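Local coordinates for protein activated BY transcription factor SSRB (Salmonella enterica, PDB 2WNW) that belongs to glycosyl hydrolase family 30 and combines a TIM-barrel domain with a beta sandwich, at residues Q13-E18 with R308-Y313; L72-S77 with H365-I370; Y100-S105 with S117-H122; P143-A148 with N154-G159; I237-K242 with L291-C296. All coordinates share one frame; numbering follows the deposited sequence.

Contact 1: Q13-E18 with R308-Y313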
# COMPACT_ATOMS: atom_id res chain seq x y z
N GLN A 13 11.28 26.41 8.38
CA GLN A 13 10.98 26.45 9.81
C GLN A 13 9.57 26.97 10.12
O GLN A 13 9.35 27.59 11.16
CB GLN A 13 12.02 27.33 10.53
CG GLN A 13 13.45 26.82 10.43
CD GLN A 13 13.74 25.68 11.38
OE1 GLN A 13 13.03 24.67 11.39
NE2 GLN A 13 14.79 25.83 12.18
N GLN A 14 8.63 26.73 9.21
CA GLN A 14 7.24 27.14 9.39
C GLN A 14 6.44 25.90 9.73
O GLN A 14 6.32 24.99 8.91
CB GLN A 14 6.68 27.76 8.11
CG GLN A 14 6.53 29.27 8.16
CD GLN A 14 7.85 29.97 8.33
OE1 GLN A 14 8.71 29.91 7.45
NE2 GLN A 14 8.03 30.64 9.46
N PHE A 15 5.88 25.85 10.94
CA PHE A 15 5.12 24.68 11.36
C PHE A 15 3.69 24.96 11.81
O PHE A 15 3.42 25.95 12.49
CB PHE A 15 5.85 23.97 12.50
CG PHE A 15 7.17 23.38 12.10
CD1 PHE A 15 7.23 22.19 11.38
CD2 PHE A 15 8.36 24.01 12.45
CE1 PHE A 15 8.45 21.64 11.01
CE2 PHE A 15 9.59 23.46 12.08
CZ PHE A 15 9.63 22.27 11.36
N LEU A 16 2.79 24.06 11.43
CA LEU A 16 1.39 24.12 11.80
C LEU A 16 0.76 25.50 11.60
O LEU A 16 0.15 26.05 12.53
CB LEU A 16 1.23 23.67 13.25
CG LEU A 16 1.76 22.27 13.58
CD1 LEU A 16 1.73 22.05 15.08
CD2 LEU A 16 0.94 21.22 12.85
N VAL A 17 0.89 26.05 10.40
CA VAL A 17 0.31 27.35 10.09
C VAL A 17 -1.11 27.12 9.59
O VAL A 17 -1.32 26.45 8.59
CB VAL A 17 1.13 28.07 9.01
CG1 VAL A 17 0.52 29.43 8.70
CG2 VAL A 17 2.58 28.22 9.47
N GLU A 18 -2.09 27.68 10.30
CA GLU A 18 -3.48 27.50 9.91
C GLU A 18 -4.11 28.68 9.18
O GLU A 18 -3.78 29.84 9.43
CB GLU A 18 -4.34 27.17 11.13
CG GLU A 18 -5.78 26.82 10.77
CD GLU A 18 -6.67 26.56 11.97
OE1 GLU A 18 -6.24 25.82 12.89
OE2 GLU A 18 -7.80 27.08 11.99
N ARG A 308 15.36 14.44 8.35
CA ARG A 308 15.29 12.98 8.30
C ARG A 308 14.36 12.45 9.38
O ARG A 308 13.62 11.49 9.15
CB ARG A 308 16.67 12.35 8.49
CG ARG A 308 17.65 12.51 7.32
CD ARG A 308 18.71 11.42 7.38
NE ARG A 308 19.38 11.38 8.68
CZ ARG A 308 20.33 12.22 9.05
NH1 ARG A 308 20.74 13.16 8.22
NH2 ARG A 308 20.88 12.13 10.26
N HIS A 309 14.41 13.05 10.56
CA HIS A 309 13.56 12.63 11.67
C HIS A 309 12.10 12.94 11.36
O HIS A 309 11.20 12.16 11.68
CB HIS A 309 14.01 13.32 12.96
CG HIS A 309 15.41 12.96 13.38
ND1 HIS A 309 16.03 13.54 14.46
CD2 HIS A 309 16.30 12.10 12.84
CE1 HIS A 309 17.25 13.04 14.58
NE2 HIS A 309 17.44 12.17 13.61
N TRP A 310 11.89 14.09 10.73
CA TRP A 310 10.57 14.54 10.32
C TRP A 310 10.00 13.48 9.38
O TRP A 310 8.87 13.02 9.56
CB TRP A 310 10.73 15.90 9.62
CG TRP A 310 9.59 16.41 8.78
CD1 TRP A 310 9.49 16.33 7.41
CD2 TRP A 310 8.47 17.19 9.22
NE1 TRP A 310 8.38 17.02 6.98
CE2 TRP A 310 7.74 17.55 8.07
CE3 TRP A 310 8.02 17.61 10.48
CZ2 TRP A 310 6.57 18.33 8.14
CZ3 TRP A 310 6.86 18.39 10.54
CH2 TRP A 310 6.15 18.74 9.38
N HIS A 311 10.80 13.08 8.41
CA HIS A 311 10.39 12.06 7.45
C HIS A 311 10.08 10.72 8.12
O HIS A 311 9.07 10.10 7.83
CB HIS A 311 11.48 11.82 6.41
CG HIS A 311 11.22 10.62 5.55
ND1 HIS A 311 10.29 10.62 4.53
CD2 HIS A 311 11.72 9.36 5.60
CE1 HIS A 311 10.23 9.41 3.99
NE2 HIS A 311 11.09 8.63 4.63
N THR A 312 10.98 10.27 8.99
CA THR A 312 10.78 8.98 9.65
C THR A 312 9.43 8.89 10.36
O THR A 312 8.71 7.91 10.20
CB THR A 312 11.93 8.69 10.64
OG1 THR A 312 13.16 8.57 9.91
CG2 THR A 312 11.68 7.40 11.41
N TYR A 313 9.09 9.91 11.14
CA TYR A 313 7.83 9.90 11.86
C TYR A 313 6.62 9.95 10.93
O TYR A 313 5.71 9.12 11.04
CB TYR A 313 7.75 11.08 12.85
CG TYR A 313 8.33 10.78 14.22
CD1 TYR A 313 9.70 10.86 14.46
CD2 TYR A 313 7.50 10.37 15.26
CE1 TYR A 313 10.24 10.54 15.71
CE2 TYR A 313 8.02 10.04 16.52
CZ TYR A 313 9.38 10.13 16.73
OH TYR A 313 9.89 9.80 17.97

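Contact 2: L72-S77 with H365-I370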
# COMPACT_ATOMS: atom_id res chain seq x y z
N LEU A 72 3.43 20.31 30.05
CA LEU A 72 2.19 19.55 30.12
C LEU A 72 1.08 20.07 29.20
O LEU A 72 0.33 19.28 28.63
CB LEU A 72 1.68 19.51 31.57
CG LEU A 72 2.56 18.73 32.55
CD1 LEU A 72 1.97 18.84 33.95
CD2 LEU A 72 2.65 17.27 32.13
N SER A 73 0.98 21.39 29.06
CA SER A 73 -0.04 21.97 28.19
C SER A 73 0.23 21.63 26.73
O SER A 73 -0.68 21.33 25.96
CB SER A 73 -0.09 23.49 28.35
OG SER A 73 -0.43 23.85 29.68
N LEU A 74 1.50 21.71 26.35
CA LEU A 74 1.92 21.42 24.98
C LEU A 74 1.52 20.02 24.53
O LEU A 74 1.10 19.82 23.39
CB LEU A 74 3.44 21.58 24.86
CG LEU A 74 4.06 22.76 24.12
CD1 LEU A 74 3.05 23.86 23.85
CD2 LEU A 74 5.23 23.26 24.94
N TYR A 75 1.67 19.07 25.43
CA TYR A 75 1.37 17.68 25.12
C TYR A 75 -0.04 17.21 25.46
O TYR A 75 -0.66 16.48 24.68
CB TYR A 75 2.35 16.78 25.87
CG TYR A 75 3.58 16.35 25.09
CD1 TYR A 75 4.82 16.25 25.72
CD2 TYR A 75 3.48 15.95 23.75
CE1 TYR A 75 5.93 15.75 25.05
CE2 TYR A 75 4.59 15.45 23.07
CZ TYR A 75 5.81 15.35 23.72
OH TYR A 75 6.91 14.82 23.09
N PHE A 76 -0.57 17.64 26.60
CA PHE A 76 -1.87 17.16 27.03
C PHE A 76 -3.06 18.11 27.02
O PHE A 76 -4.18 17.71 27.35
CB PHE A 76 -1.71 16.52 28.40
CG PHE A 76 -0.57 15.54 28.45
CD1 PHE A 76 0.67 15.92 28.96
CD2 PHE A 76 -0.71 14.27 27.90
CE1 PHE A 76 1.75 15.04 28.92
CE2 PHE A 76 0.37 13.39 27.86
CZ PHE A 76 1.60 13.77 28.37
N SER A 77 -2.84 19.36 26.62
CA SER A 77 -3.94 20.31 26.54
C SER A 77 -4.79 19.94 25.34
O SER A 77 -4.27 19.57 24.29
CB SER A 77 -3.40 21.74 26.36
OG SER A 77 -4.43 22.61 25.93
N HIS A 365 11.59 18.70 15.21
CA HIS A 365 10.69 18.56 14.06
C HIS A 365 9.64 17.47 14.29
O HIS A 365 8.48 17.63 13.91
CB HIS A 365 11.48 18.23 12.79
CG HIS A 365 12.12 19.42 12.14
ND1 HIS A 365 12.64 20.48 12.86
CD2 HIS A 365 12.37 19.70 10.84
CE1 HIS A 365 13.18 21.35 12.03
NE2 HIS A 365 13.02 20.91 10.79
N SER A 366 10.04 16.37 14.91
CA SER A 366 9.13 15.26 15.17
C SER A 366 7.89 15.69 15.96
O SER A 366 6.80 15.16 15.73
CB SER A 366 9.86 14.14 15.92
OG SER A 366 10.38 14.62 17.15
N TRP A 367 8.04 16.64 16.87
CA TRP A 367 6.89 17.10 17.66
C TRP A 367 5.83 17.67 16.72
O TRP A 367 4.64 17.38 16.88
CB TRP A 367 7.32 18.17 18.67
CG TRP A 367 6.23 18.54 19.65
CD1 TRP A 367 5.90 17.87 20.79
CD2 TRP A 367 5.33 19.65 19.56
NE1 TRP A 367 4.84 18.50 21.42
CE2 TRP A 367 4.47 19.59 20.68
CE3 TRP A 367 5.16 20.69 18.63
CZ2 TRP A 367 3.45 20.53 20.90
CZ3 TRP A 367 4.15 21.63 18.85
CH2 TRP A 367 3.31 21.54 19.98
N TYR A 368 6.25 18.47 15.75
CA TYR A 368 5.30 19.06 14.80
C TYR A 368 4.76 18.01 13.84
O TYR A 368 3.60 18.08 13.44
CB TYR A 368 5.95 20.20 14.01
CG TYR A 368 6.47 21.32 14.88
CD1 TYR A 368 7.80 21.36 15.28
CD2 TYR A 368 5.61 22.31 15.35
CE1 TYR A 368 8.27 22.36 16.13
CE2 TYR A 368 6.07 23.32 16.20
CZ TYR A 368 7.40 23.33 16.58
OH TYR A 368 7.85 24.31 17.44
N GLY A 369 5.59 17.04 13.50
CA GLY A 369 5.16 15.97 12.61
C GLY A 369 4.03 15.18 13.24
O GLY A 369 3.01 14.92 12.61
N ILE A 370 4.21 14.79 14.50
CA ILE A 370 3.19 14.04 15.21
C ILE A 370 1.94 14.92 15.30
O ILE A 370 0.82 14.44 15.19
CB ILE A 370 3.66 13.69 16.64
CG1 ILE A 370 4.85 12.72 16.56
CG2 ILE A 370 2.53 13.08 17.44
CD1 ILE A 370 5.51 12.46 17.90

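Contact 3: Y100-S105 with S117-H122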
# COMPACT_ATOMS: atom_id res chain seq x y z
N TYR A 100 15.83 -1.46 38.25
CA TYR A 100 15.04 -1.44 39.48
C TYR A 100 13.84 -2.35 39.32
O TYR A 100 13.26 -2.46 38.24
CB TYR A 100 14.62 -0.01 39.87
CG TYR A 100 13.63 0.68 38.95
CD1 TYR A 100 12.26 0.39 39.00
CD2 TYR A 100 14.06 1.64 38.03
CE1 TYR A 100 11.36 1.04 38.16
CE2 TYR A 100 13.17 2.28 37.18
CZ TYR A 100 11.82 1.98 37.25
OH TYR A 100 10.94 2.60 36.38
N ALA A 101 13.48 -3.03 40.41
CA ALA A 101 12.34 -3.95 40.41
C ALA A 101 11.51 -3.68 41.66
O ALA A 101 11.99 -3.05 42.61
CB ALA A 101 12.82 -5.40 40.40
N TYR A 102 10.28 -4.17 41.68
CA TYR A 102 9.39 -3.96 42.81
C TYR A 102 9.66 -4.92 43.97
O TYR A 102 9.18 -4.72 45.09
CB TYR A 102 7.94 -4.06 42.34
CG TYR A 102 7.65 -3.09 41.21
CD1 TYR A 102 6.88 -3.48 40.11
CD2 TYR A 102 8.14 -1.79 41.24
CE1 TYR A 102 6.62 -2.59 39.06
CE2 TYR A 102 7.88 -0.89 40.20
CZ TYR A 102 7.13 -1.30 39.12
OH TYR A 102 6.86 -0.43 38.09
N VAL A 103 10.44 -5.96 43.70
CA VAL A 103 10.83 -6.94 44.70
C VAL A 103 12.20 -7.45 44.26
O VAL A 103 12.40 -7.76 43.08
CB VAL A 103 9.81 -8.11 44.80
CG1 VAL A 103 9.76 -8.89 43.50
CG2 VAL A 103 10.18 -9.02 45.96
N ASP A 104 13.16 -7.54 45.18
CA ASP A 104 14.51 -7.95 44.81
C ASP A 104 15.02 -9.31 45.25
O ASP A 104 16.09 -9.74 44.81
CB ASP A 104 15.50 -6.88 45.26
CG ASP A 104 15.23 -5.54 44.62
OD1 ASP A 104 15.33 -5.44 43.38
OD2 ASP A 104 14.90 -4.58 45.36
N SER A 105 14.28 -10.00 46.12
CA SER A 105 14.71 -11.32 46.57
C SER A 105 13.51 -12.21 46.80
O SER A 105 12.40 -11.73 46.99
CB SER A 105 15.51 -11.21 47.86
OG SER A 105 14.68 -10.82 48.95
N SER A 117 8.28 2.95 45.80
CA SER A 117 8.73 4.29 46.14
C SER A 117 9.44 4.98 44.97
O SER A 117 9.26 6.18 44.75
CB SER A 117 9.66 4.25 47.36
OG SER A 117 10.81 3.47 47.11
N ARG A 118 10.24 4.23 44.23
CA ARG A 118 10.96 4.79 43.10
C ARG A 118 10.02 5.32 42.02
O ARG A 118 10.21 6.42 41.51
CB ARG A 118 11.90 3.73 42.52
CG ARG A 118 12.82 4.27 41.46
CD ARG A 118 14.14 3.53 41.47
NE ARG A 118 14.97 3.90 40.33
CZ ARG A 118 16.22 3.51 40.16
NH1 ARG A 118 16.80 2.73 41.07
NH2 ARG A 118 16.89 3.87 39.08
N ASP A 119 8.99 4.54 41.68
CA ASP A 119 8.03 4.99 40.68
C ASP A 119 7.23 6.17 41.23
O ASP A 119 6.84 7.07 40.47
CB ASP A 119 7.05 3.87 40.31
CG ASP A 119 7.68 2.82 39.40
OD1 ASP A 119 6.91 2.12 38.70
OD2 ASP A 119 8.92 2.68 39.39
N GLU A 120 7.00 6.18 42.54
CA GLU A 120 6.23 7.25 43.16
C GLU A 120 6.94 8.60 43.08
O GLU A 120 6.30 9.65 43.02
CB GLU A 120 5.93 6.91 44.63
CG GLU A 120 5.20 5.58 44.78
CD GLU A 120 4.80 5.27 46.22
OE1 GLU A 120 5.59 5.56 47.13
OE2 GLU A 120 3.70 4.73 46.41
N ALA A 121 8.27 8.57 43.06
CA ALA A 121 9.03 9.81 43.00
C ALA A 121 9.40 10.23 41.58
O ALA A 121 9.44 11.42 41.28
CB ALA A 121 10.29 9.67 43.84
N HIS A 122 9.64 9.26 40.71
CA HIS A 122 10.07 9.55 39.34
C HIS A 122 9.04 9.48 38.22
O HIS A 122 9.15 10.21 37.24
CB HIS A 122 11.25 8.64 38.99
CG HIS A 122 12.44 8.82 39.88
ND1 HIS A 122 13.47 7.91 39.94
CD2 HIS A 122 12.77 9.82 40.74
CE1 HIS A 122 14.39 8.34 40.80
NE2 HIS A 122 13.98 9.49 41.30
O HOH W 1 8.55 1.57 36.35

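Contact 4: P143-A148 with N154-G159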
# COMPACT_ATOMS: atom_id res chain seq x y z
N PRO A 143 6.32 -4.51 30.44
CA PRO A 143 7.54 -4.81 31.18
C PRO A 143 8.71 -5.01 30.23
O PRO A 143 8.53 -5.47 29.10
CB PRO A 143 7.22 -6.12 31.91
CG PRO A 143 5.76 -6.42 31.59
CD PRO A 143 5.49 -5.72 30.29
N TRP A 144 9.91 -4.64 30.67
CA TRP A 144 11.11 -4.85 29.88
C TRP A 144 11.79 -6.08 30.50
O TRP A 144 12.50 -6.81 29.82
CB TRP A 144 12.02 -3.62 29.97
CG TRP A 144 11.89 -2.66 28.80
CD1 TRP A 144 12.85 -2.36 27.88
CD2 TRP A 144 10.75 -1.85 28.47
NE1 TRP A 144 12.39 -1.42 26.99
CE2 TRP A 144 11.10 -1.08 27.33
CE3 TRP A 144 9.47 -1.69 29.02
CZ2 TRP A 144 10.22 -0.17 26.73
CZ3 TRP A 144 8.59 -0.78 28.42
CH2 TRP A 144 8.97 -0.04 27.29
N SER A 145 11.55 -6.30 31.79
CA SER A 145 12.13 -7.46 32.46
C SER A 145 11.61 -7.72 33.87
O SER A 145 11.38 -6.80 34.64
CB SER A 145 13.66 -7.33 32.55
OG SER A 145 14.22 -8.41 33.30
N PRO A 146 11.40 -9.01 34.21
CA PRO A 146 10.93 -9.39 35.54
C PRO A 146 12.13 -9.18 36.47
O PRO A 146 13.23 -8.90 35.99
CB PRO A 146 10.60 -10.88 35.38
CG PRO A 146 10.26 -11.02 33.92
CD PRO A 146 11.33 -10.15 33.27
N PRO A 147 11.93 -9.31 37.79
CA PRO A 147 13.05 -9.12 38.72
C PRO A 147 14.16 -10.12 38.37
O PRO A 147 13.87 -11.20 37.86
CB PRO A 147 12.43 -9.41 40.08
CG PRO A 147 10.98 -9.02 39.89
CD PRO A 147 10.68 -9.59 38.52
N ALA A 148 15.41 -9.76 38.66
CA ALA A 148 16.54 -10.63 38.35
C ALA A 148 16.43 -12.06 38.87
O ALA A 148 16.65 -13.01 38.12
CB ALA A 148 17.84 -10.00 38.85
N ASN A 154 19.55 -14.55 36.14
CA ASN A 154 19.70 -13.76 37.36
C ASN A 154 20.17 -12.33 37.08
O ASN A 154 21.02 -11.79 37.79
CB ASN A 154 20.68 -14.48 38.30
CG ASN A 154 20.79 -13.83 39.66
OD1 ASN A 154 19.78 -13.47 40.27
ND2 ASN A 154 22.01 -13.70 40.16
N ASP A 155 19.61 -11.71 36.04
CA ASP A 155 20.00 -10.35 35.66
C ASP A 155 18.87 -9.72 34.85
O ASP A 155 18.36 -10.35 33.92
CB ASP A 155 21.27 -10.41 34.81
CG ASP A 155 21.91 -9.05 34.56
OD1 ASP A 155 21.28 -8.00 34.81
OD2 ASP A 155 23.07 -9.04 34.10
N MET A 156 18.49 -8.49 35.17
CA MET A 156 17.43 -7.83 34.41
C MET A 156 17.92 -7.51 33.00
O MET A 156 17.13 -7.45 32.06
CB MET A 156 16.98 -6.55 35.12
CG MET A 156 16.18 -6.80 36.39
SD MET A 156 15.55 -5.30 37.12
CE MET A 156 14.12 -4.96 36.06
N ASN A 157 19.23 -7.33 32.85
CA ASN A 157 19.83 -7.04 31.55
C ASN A 157 20.33 -8.32 30.88
O ASN A 157 20.43 -9.37 31.51
CB ASN A 157 21.04 -6.11 31.69
CG ASN A 157 20.78 -4.91 32.57
OD1 ASN A 157 21.37 -4.78 33.64
ND2 ASN A 157 19.89 -4.04 32.13
N GLY A 158 20.64 -8.22 29.59
CA GLY A 158 21.19 -9.34 28.85
C GLY A 158 20.30 -10.51 28.48
O GLY A 158 20.79 -11.62 28.29
N GLY A 159 19.00 -10.27 28.38
CA GLY A 159 18.10 -11.34 28.01
C GLY A 159 17.69 -12.27 29.14
O GLY A 159 17.31 -11.83 30.22

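Contact 5: I237-K242 with L291-C296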
# COMPACT_ATOMS: atom_id res chain seq x y z
N ILE A 237 0.27 -8.61 22.36
CA ILE A 237 1.44 -9.47 22.28
C ILE A 237 2.36 -8.95 21.18
O ILE A 237 2.03 -7.96 20.50
CB ILE A 237 1.05 -10.95 22.00
CG1 ILE A 237 0.22 -11.05 20.72
CG2 ILE A 237 0.28 -11.52 23.19
CD1 ILE A 237 -0.07 -12.49 20.31
N TRP A 238 3.50 -9.61 21.01
CA TRP A 238 4.55 -9.26 20.04
C TRP A 238 5.33 -8.06 20.58
O TRP A 238 6.41 -8.23 21.13
CB TRP A 238 3.99 -8.95 18.64
CG TRP A 238 5.08 -8.69 17.60
CD1 TRP A 238 5.15 -7.63 16.74
CD2 TRP A 238 6.23 -9.51 17.31
NE1 TRP A 238 6.27 -7.73 15.95
CE2 TRP A 238 6.94 -8.88 16.27
CE3 TRP A 238 6.72 -10.72 17.83
CZ2 TRP A 238 8.13 -9.41 15.75
CZ3 TRP A 238 7.89 -11.25 17.31
CH2 TRP A 238 8.58 -10.59 16.27
N ASP A 239 4.78 -6.86 20.42
CA ASP A 239 5.42 -5.64 20.92
C ASP A 239 6.87 -5.59 20.41
O ASP A 239 7.80 -5.34 21.17
CB ASP A 239 5.40 -5.64 22.45
CG ASP A 239 5.42 -4.24 23.05
OD1 ASP A 239 5.48 -3.25 22.29
OD2 ASP A 239 5.36 -4.12 24.29
N HIS A 240 7.03 -5.83 19.11
CA HIS A 240 8.35 -5.83 18.49
C HIS A 240 8.22 -5.28 17.07
O HIS A 240 7.16 -4.79 16.68
CB HIS A 240 8.91 -7.26 18.51
CG HIS A 240 10.38 -7.34 18.23
ND1 HIS A 240 11.30 -6.45 18.76
CD2 HIS A 240 11.11 -8.24 17.52
CE1 HIS A 240 12.51 -6.80 18.39
NE2 HIS A 240 12.43 -7.88 17.64
N ASP A 241 9.29 -5.36 16.29
CA ASP A 241 9.27 -4.81 14.93
C ASP A 241 8.30 -5.45 13.94
O ASP A 241 7.91 -6.59 14.08
CB ASP A 241 10.70 -4.81 14.39
CG ASP A 241 11.67 -4.18 15.36
OD1 ASP A 241 11.38 -3.07 15.85
OD2 ASP A 241 12.72 -4.80 15.65
N LYS A 242 7.94 -4.68 12.91
CA LYS A 242 6.97 -5.14 11.92
C LYS A 242 7.36 -6.30 11.00
O LYS A 242 6.49 -6.93 10.40
CB LYS A 242 6.51 -3.93 11.09
CG LYS A 242 5.67 -2.95 11.90
CD LYS A 242 5.20 -1.76 11.06
CE LYS A 242 6.27 -0.69 10.97
NZ LYS A 242 5.85 0.41 10.04
N LEU A 291 -1.69 -2.15 17.11
CA LEU A 291 -1.19 -0.92 17.70
C LEU A 291 0.30 -0.62 17.52
O LEU A 291 1.14 -1.47 17.77
CB LEU A 291 -1.52 -0.95 19.19
CG LEU A 291 -0.98 0.14 20.13
CD1 LEU A 291 -1.66 1.46 19.83
CD2 LEU A 291 -1.22 -0.28 21.57
N PHE A 292 0.61 0.60 17.09
CA PHE A 292 2.01 1.01 16.97
C PHE A 292 2.33 1.46 18.39
O PHE A 292 1.81 2.48 18.86
CB PHE A 292 2.19 2.19 16.02
CG PHE A 292 3.58 2.74 16.01
CD1 PHE A 292 4.62 2.04 15.39
CD2 PHE A 292 3.89 3.90 16.71
CE1 PHE A 292 5.94 2.50 15.46
CE2 PHE A 292 5.21 4.37 16.78
CZ PHE A 292 6.23 3.66 16.15
N SER A 293 3.19 0.72 19.08
CA SER A 293 3.49 1.03 20.47
C SER A 293 4.80 1.73 20.80
O SER A 293 4.97 2.20 21.93
CB SER A 293 3.41 -0.25 21.30
OG SER A 293 4.38 -1.18 20.86
N GLU A 294 5.74 1.79 19.87
CA GLU A 294 7.00 2.45 20.17
C GLU A 294 7.90 2.70 18.96
O GLU A 294 8.02 1.86 18.07
CB GLU A 294 7.80 1.63 21.19
CG GLU A 294 9.02 2.36 21.72
CD GLU A 294 10.09 1.42 22.24
OE1 GLU A 294 9.78 0.61 23.14
OE2 GLU A 294 11.23 1.49 21.74
N GLY A 295 8.53 3.86 18.97
CA GLY A 295 9.44 4.23 17.91
C GLY A 295 10.17 5.50 18.33
O GLY A 295 9.64 6.28 19.12
N CYS A 296 11.38 5.68 17.82
CA CYS A 296 12.17 6.87 18.12
C CYS A 296 13.32 6.94 17.11
O CYS A 296 13.53 6.00 16.34
CB CYS A 296 12.74 6.83 19.54
SG CYS A 296 14.07 5.62 19.83

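Contact 1: Q13-E18 with R308-Y313
F15 and W310 meet as an offset edge-to-face pair, with the phenyl ring turning its edge to the six-membered ring of the indole. The planes are inclined at 61° and the centroids lie 5.5 Å apart. F15 CE1 leads the approach and comes 3.6 Å from W310 CZ3, an atom that lies close to the phenyl plane. F15 CD1 follows it along the same edge, 3.9 Å from W310 CZ3. The indole reaches across because W310 CG stands anti to the backbone N (chi1 164°), which sends the benzo end out from helix 305-322. F15 takes a different rotamer, its CG beside the backbone N (chi1 -65°), and the two side chains slide past each other in opposite directions. At the polar end of the indole, NE1 donates to S435 O, while Y368 stacks on F15. The junction between helix 305-322 and strand 14-15, beside the sandwich, is therefore apolar and aromatic here, with the one polar ring atom paired away from the phenyl group.

Contact 2: L72-S77 with H365-I370
Residues L74 and Y75 both press on the rim of the W367 indole. Y75 CE2 lies 3.5 Å from W367 NE1 and 3.6 Å from W367 CD1, near the indole plane; the two rings are oblique, with planes 59° apart. Further round the same rim, W367 CZ2 faces L74 O at 3.5 Å and L74 CG at 4.0 Å, the leucine side chain crossing the indole at about a right angle. W367 reaches helix 65-76 because a chi1 of -171° turns its ring away from the backbone N and out from helix 365-374. In the next shell, H81 stacks on W367 and Y83 on Y75, and the Y75 hydroxyl is hydrogen-bonded to L333 O, which pins the far end of the phenol. Backbone bonds of L74 with H81 and of Y75 with Y83 tie the end of the helix to the chain that follows it. Helix 365-374 thus lies between two partners, helix 65-76 on the W367 side and helix 305-322, which H365, S366 and I370 touch.

Contact 3: Y100-S105 with S117-H122
Y100 and D119 are brought together by two different first torsions. Y100 CG takes the crowded position between the backbone N and the carbonyl carbon (chi1 67°), which turns the ring toward helix 117-122, while D119 CG lies beside its own backbone N (chi1 -76°) and carries the carboxylate back toward the loop. D119 OD2 then approaches Y100 CE1 to 3.2 Å, with the carboxylate almost perpendicular to the ring. D119 OD1 does the polar work. The Y102 hydroxyl donates to D119 OD1 over 2.6 Å, arriving on the syn side but tilted out of the carboxylate plane. A water 2.9 Å from D119 OD1 probably donates to that oxygen and is also bonded to Y100 OH, at 2.6 Å. D119 OD1 thus has two protein partners, Y102 OH and Y181 OH, and probably the water as a third, which would tend to favour a charged carboxylate.

R118 lays its extended end over a face of the Y100 ring. R118 CD makes an off-centre CH-pi contact, 4.3 Å from the centroid, and the guanidinium, inclined 29° to the ring, has Y100 CD2 over its face. E54, on helix 54-61, holds the guanidinium in a salt bridge and also bonds H122. The long loop after strand 85-90 is thereby clasped by helix 117-122, with helices 54-61 and 167-183 packing beside it.

Contact 4: P143-A148 with N154-G159
M156 reaches from its own part of the loop against the chain at S145-A148. Its CB lies 3.8 Å from S145 OG. CG, placed beside the M156 backbone N by chi1 (-72°), rests 3.6 Å from P146 O and 3.8 Å from A148 N. SD passes on toward A101, and a bend at chi3 (78°) then swings CE back, 3.6 Å from S145 O. The thioether thus runs along a ridge of main-chain atoms as much as past side chains. Both segments belong to one long loop that leaves barrel strand 138-143 and leads to helix 167-183, an excursion at the C-terminal end of a TIM-barrel strand. Within segment 143-148, S145 OG donates to P146 O over 2.9 Å, in the carbonyl plane on a lone pair, so the serine braces its own corner. K151 NZ bonds S145 OG as well as D155 O and G159 O, tying the two halves together. Where the two run in roughly opposing directions, N154 CA makes a CA-H...O contact of 3.2 Å with A148 O, and A148 CB packs against D155 N. Beyond it, D155 OD1 accepts from N157 N over 2.9 Å, closing an Asx turn.

Contact 5: I237-K242 with L291-C296
The carboxylate of D239 is the flat group that makes the crossing: S293 OG donates to D239 OD1 over 2.7 Å, meeting the oxygen nearly along its C-O axis. Next to it on the same segment, the W238 indole has H240 CB centred over one face, 3.4 Å above the plane. At the indole edge, NE1 donates in the ring plane to D241 O over 2.7 Å, though it stands above the carbonyl plane of that acceptor. Both are consistent with holding the corner of the chain at H240. The H240 imidazole in turn has D241 OD2 over a face and W238 CH2 at its edge.

A chi1 of -153° carries the D239 carboxylate toward S293. Its OD1 is also hydrogen-bonded to H268 NE2, while R87 forms a salt bridge with D239 OD2, which is also bonded to S192 OG. R87 has a second acid to serve, E294, the residue after S293. The acidic oxygens are therefore buried but richly partnered. Strands 234-239 and 289-294 are separated by strand 264-268, so the bond bridges over the intervening strand on the inner side of the barrel, near its C-terminal end, where TIM-barrel enzymes carry their active sites.

In the fold
Contacts 1 and 2 form one continuous patch, their centres 12 Å apart: helix 365-374, part of contact 2, packs on F15 and W310 of contact 1, with F15 CB 3.3 Å from Y368 CD2. Contacts 3 and 4 make a second patch, 14 Å between centres, where Y100 O lies 3.4 Å from M156 CE. Contact 1 lies across the chain's centre from both, about 37-38 Å between centres. Contact 5 lies between the two groups. It touches contact 1 through Y313 and C296, and contact 4 where W144 CZ2 approaches E294 OE1 to 3.7 Å. W144 NE1 and E294 OE2 each hydrogen-bond a glycerol, probably from the crystallisation liquor, at the barrel's C-terminal end.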